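Local coordinates for uncharacterized protein (Corynebacterium diphtheriae, PDB 3LMM) that is of unknown function but probably acts as a transcriptional regulator, with an AlbA-type Schlafen domain and helix-turn-helix-like C-terminal regions, at residues S39-E44 / R149-D154. Numbering follows the deposited sequence.
Sequences SVDFKE and RWRVGD. With CO (cobalt (II) ion), chain E.
One carboxylate oxygen, OD1 of D41, is shared between a cobalt ion and the guanidinium of R151. The metal lies 2.7 Å from D41 OD1. R151 NH2 donates to the same oxygen over 3.1 Å, and the bond is nearly straight (175°). D41 OD1 sits at the edge of the guanidinium, almost in its plane. From the acceptor's side the bond is quite different, because NH2 comes in from above the carboxylate. The two flat groups stand 81° apart, so the salt bridge is not the side-by-side, coplanar kind. R151 NE adds only a weak bond to D41 OD2, 3.5 Å long. Kinks in the middle of the R151 chain bring NE and NH2 to the D41 carboxylate.

D154 completes a small salt-bridge network. Its OD1 is 3.7 Å from R151 NH2, a long salt bridge in which OD1 stands clear of the guanidinium plane and no N-H points at it. The D154 backbone O lies above one face of that group, toward its rim. The carboxylates of D41 and D154 would repel, with D41 OD1 and D154 OD1 4.4 Å apart. R151 and the cobalt ion probably offset this. The metal also takes the backbone O of F42, at 2.6 Å, and D90 belongs to the same site.

The contact lies in the Schlafen AlbA_2 domain. It joins strand 41-43, at the edge of a mixed four-stranded sheet and parallel to strand 82-86, to the two-stranded sheet of 149-151 and 156-158. R151 also touches M75 of helix 62-77 and C156 of strand 156-158.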
ATOM      1  N   SER A  39       7.075  -6.109 -29.270  1.00 32.09           N
ATOM      2  CA  SER A  39       6.494  -5.501 -28.084  1.00 27.27           C
ATOM      3  C   SER A  39       7.444  -5.128 -26.963  1.00 29.78           C
ATOM      4  O   SER A  39       7.041  -4.474 -26.000  1.00 31.20           O
ATOM      5  CB  SER A  39       5.389  -6.398 -27.540  1.00 22.12           C
ATOM      6  OG  SER A  39       4.299  -6.398 -28.432  1.00 19.19           O
ATOM      7  N   VAL A  40       8.701  -5.528 -27.073  1.00 24.97           N
ATOM      8  CA  VAL A  40       9.635  -5.189 -26.024  1.00 16.93           C
ATOM      9  C   VAL A  40       9.691  -3.665 -25.914  1.00 17.17           C
ATOM     10  O   VAL A  40       9.759  -2.954 -26.915  1.00 16.17           O
ATOM     11  CB  VAL A  40      11.011  -5.799 -26.316  1.00 19.72           C
ATOM     12  CG1 VAL A  40      11.985  -5.449 -25.219  1.00 17.97           C
ATOM     13  CG2 VAL A  40      10.877  -7.314 -26.424  1.00 19.29           C
ATOM     14  N   ASP A  41       9.627  -3.176 -24.681  1.00 21.10           N
ATOM     15  CA  ASP A  41       9.629  -1.746 -24.394  1.00 19.50           C
ATOM     16  C   ASP A  41      11.025  -1.155 -24.267  1.00 18.16           C
ATOM     17  O   ASP A  41      11.729  -1.430 -23.294  1.00 16.58           O
ATOM     18  CB  ASP A  41       8.853  -1.497 -23.091  1.00 28.49           C
ATOM     19  CG  ASP A  41       8.300  -0.080 -22.985  1.00 28.72           C
ATOM     20  OD1 ASP A  41       8.597   0.742 -23.872  1.00 39.91           O
ATOM     21  OD2 ASP A  41       7.559   0.211 -22.019  1.00 20.96           O
ATOM     22  N   PHE A  42      11.423  -0.341 -25.247  1.00 19.93           N
ATOM     23  CA  PHE A  42      12.737   0.320 -25.216  1.00 22.14           C
ATOM     24  C   PHE A  42      12.627   1.616 -24.439  1.00 18.27           C
ATOM     25  O   PHE A  42      11.867   2.499 -24.823  1.00 22.02           O
ATOM     26  CB  PHE A  42      13.231   0.671 -26.624  1.00 22.33           C
ATOM     27  CG  PHE A  42      13.673  -0.513 -27.434  1.00 35.13           C
ATOM     28  CD1 PHE A  42      14.004  -0.363 -28.778  1.00 25.20           C
ATOM     29  CD2 PHE A  42      13.761  -1.775 -26.857  1.00 40.18           C
ATOM     30  CE1 PHE A  42      14.394  -1.456 -29.540  1.00 29.75           C
ATOM     31  CE2 PHE A  42      14.151  -2.877 -27.613  1.00 43.43           C
ATOM     32  CZ  PHE A  42      14.476  -2.716 -28.959  1.00 36.60           C
ATOM     33  N   LYS A  43      13.376   1.733 -23.351  1.00 19.96           N
ATOM     34  CA  LYS A  43      13.352   2.955 -22.563  1.00 20.54           C
ATOM     35  C   LYS A  43      14.753   3.436 -22.265  1.00 24.29           C
ATOM     36  O   LYS A  43      15.679   2.647 -22.052  1.00 28.95           O
ATOM     37  CB  LYS A  43      12.615   2.767 -21.243  1.00 14.67           C
ATOM     38  CG  LYS A  43      11.150   2.449 -21.405  1.00 21.07           C
ATOM     39  CD  LYS A  43      10.270   3.557 -20.880  1.00 21.92           C
ATOM     40  CE  LYS A  43       9.985   4.602 -21.930  1.00 29.45           C
ATOM     41  NZ  LYS A  43       9.075   5.630 -21.357  1.00 30.84           N
ATOM     42  N   GLU A  44      14.872   4.753 -22.237  1.00 21.22           N
ATOM     43  CA  GLU A  44      16.111   5.450 -21.996  1.00 17.05           C
ATOM     44  C   GLU A  44      16.078   6.130 -20.632  1.00 19.54           C
ATOM     45  O   GLU A  44      15.186   6.932 -20.373  1.00 25.07           O
ATOM     46  CB  GLU A  44      16.262   6.488 -23.084  1.00 20.23           C
ATOM     47  CG  GLU A  44      17.399   7.405 -22.880  1.00 37.94           C
ATOM     48  CD  GLU A  44      17.473   8.434 -23.965  1.00 45.29           C
ATOM     49  OE1 GLU A  44      18.359   9.312 -23.863  1.00 59.76           O
ATOM     50  OE2 GLU A  44      16.648   8.371 -24.911  1.00 35.08           O
ATOM     51  N   ARG A 149      -3.131   3.343 -16.740  1.00 16.90           N
ATOM     52  CA  ARG A 149      -3.042   3.177 -18.179  1.00 18.65           C
ATOM     53  C   ARG A 149      -2.274   1.904 -18.529  1.00 21.27           C
ATOM     54  O   ARG A 149      -1.539   1.363 -17.707  1.00 23.20           O
ATOM     55  CB  ARG A 149      -2.389   4.421 -18.811  1.00 16.22           C
ATOM     56  CG  ARG A 149      -1.384   5.143 -17.921  1.00 23.78           C
ATOM     57  CD  ARG A 149      -1.437   6.661 -18.131  1.00 25.82           C
ATOM     58  NE  ARG A 149      -0.782   7.101 -19.357  1.00 44.99           N
ATOM     59  CZ  ARG A 149      -1.050   8.243 -19.988  1.00 52.29           C
ATOM     60  NH1 ARG A 149      -0.396   8.563 -21.101  1.00 58.60           N
ATOM     61  NH2 ARG A 149      -1.986   9.062 -19.526  1.00 55.38           N
ATOM     62  N   TRP A 150      -2.464   1.416 -19.747  1.00 27.36           N
ATOM     63  CA  TRP A 150      -1.791   0.202 -20.185  1.00 25.96           C
ATOM     64  C   TRP A 150      -1.182   0.337 -21.576  1.00 23.86           C
ATOM     65  O   TRP A 150      -1.634   1.146 -22.371  1.00 24.43           O
ATOM     66  CB  TRP A 150      -2.774  -0.959 -20.168  1.00 23.31           C
ATOM     67  CG  TRP A 150      -4.002  -0.751 -21.002  1.00 29.43           C
ATOM     68  CD1 TRP A 150      -4.304   0.320 -21.807  1.00 28.74           C
ATOM     69  CD2 TRP A 150      -5.106  -1.650 -21.105  1.00 30.12           C
ATOM     70  NE1 TRP A 150      -5.537   0.135 -22.404  1.00 25.40           N
ATOM     71  CE2 TRP A 150      -6.047  -1.066 -21.989  1.00 26.36           C
ATOM     72  CE3 TRP A 150      -5.394  -2.891 -20.532  1.00 17.37           C
ATOM     73  CZ2 TRP A 150      -7.248  -1.684 -22.315  1.00 17.33           C
ATOM     74  CZ3 TRP A 150      -6.590  -3.508 -20.854  1.00 31.90           C
ATOM     75  CH2 TRP A 150      -7.507  -2.901 -21.741  1.00 28.32           C
ATOM     76  N   ARG A 151      -0.165  -0.468 -21.866  1.00 23.72           N
ATOM     77  CA  ARG A 151       0.509  -0.459 -23.166  1.00 15.81           C
ATOM     78  C   ARG A 151      -0.402  -0.701 -24.373  1.00 16.58           C
ATOM     79  O   ARG A 151      -1.219  -1.624 -24.374  1.00 14.59           O
ATOM     80  CB  ARG A 151       1.605  -1.531 -23.181  1.00 11.64           C
ATOM     81  CG  ARG A 151       2.999  -1.062 -22.822  1.00 16.40           C
ATOM     82  CD  ARG A 151       3.501  -0.019 -23.804  1.00 18.10           C
ATOM     83  NE  ARG A 151       4.906  -0.199 -24.189  1.00 32.58           N
ATOM     84  CZ  ARG A 151       5.319  -0.937 -25.220  1.00 39.92           C
ATOM     85  NH1 ARG A 151       4.440  -1.581 -25.980  1.00 44.96           N
ATOM     86  NH2 ARG A 151       6.611  -1.000 -25.523  1.00 45.57           N
ATOM     87  N   VAL A 152      -0.285   0.138 -25.395  1.00  9.77           N
ATOM     88  CA  VAL A 152      -1.067  -0.122 -26.597  1.00 21.05           C
ATOM     89  C   VAL A 152      -0.074  -0.385 -27.733  1.00 26.32           C
ATOM     90  O   VAL A 152       0.351  -1.523 -27.947  1.00 32.54           O
ATOM     91  CB  VAL A 152      -2.026   1.025 -26.982  1.00 18.58           C
ATOM     92  CG1 VAL A 152      -2.757   0.664 -28.268  1.00  1.00           C
ATOM     93  CG2 VAL A 152      -3.063   1.226 -25.883  1.00 10.83           C
ATOM     94  N   GLY A 153       0.311   0.640 -28.472  1.00 20.97           N
ATOM     95  CA  GLY A 153       1.267   0.379 -29.527  1.00 26.36           C
ATOM     96  C   GLY A 153       2.587   0.344 -28.806  1.00 27.98           C
ATOM     97  O   GLY A 153       2.847  -0.557 -28.005  1.00 18.46           O
ATOM     98  N   ASP A 154       3.418   1.338 -29.092  1.00 30.95           N
ATOM     99  CA  ASP A 154       4.705   1.458 -28.437  1.00 40.62           C
ATOM    100  C   ASP A 154       4.506   2.423 -27.286  1.00 42.53           C
ATOM    101  O   ASP A 154       5.373   2.587 -26.436  1.00 49.80           O
ATOM    102  CB  ASP A 154       5.751   2.037 -29.369  1.00 43.52           C
ATOM    103  CG  ASP A 154       7.019   2.378 -28.642  1.00 41.42           C
ATOM    104  OD1 ASP A 154       7.640   1.448 -28.084  1.00 48.22           O
ATOM    105  OD2 ASP A 154       7.380   3.574 -28.611  1.00 42.61           O
TER
HETATM  106 CO    CO E 601       9.343   2.833 -25.347  1.00 93.19          CO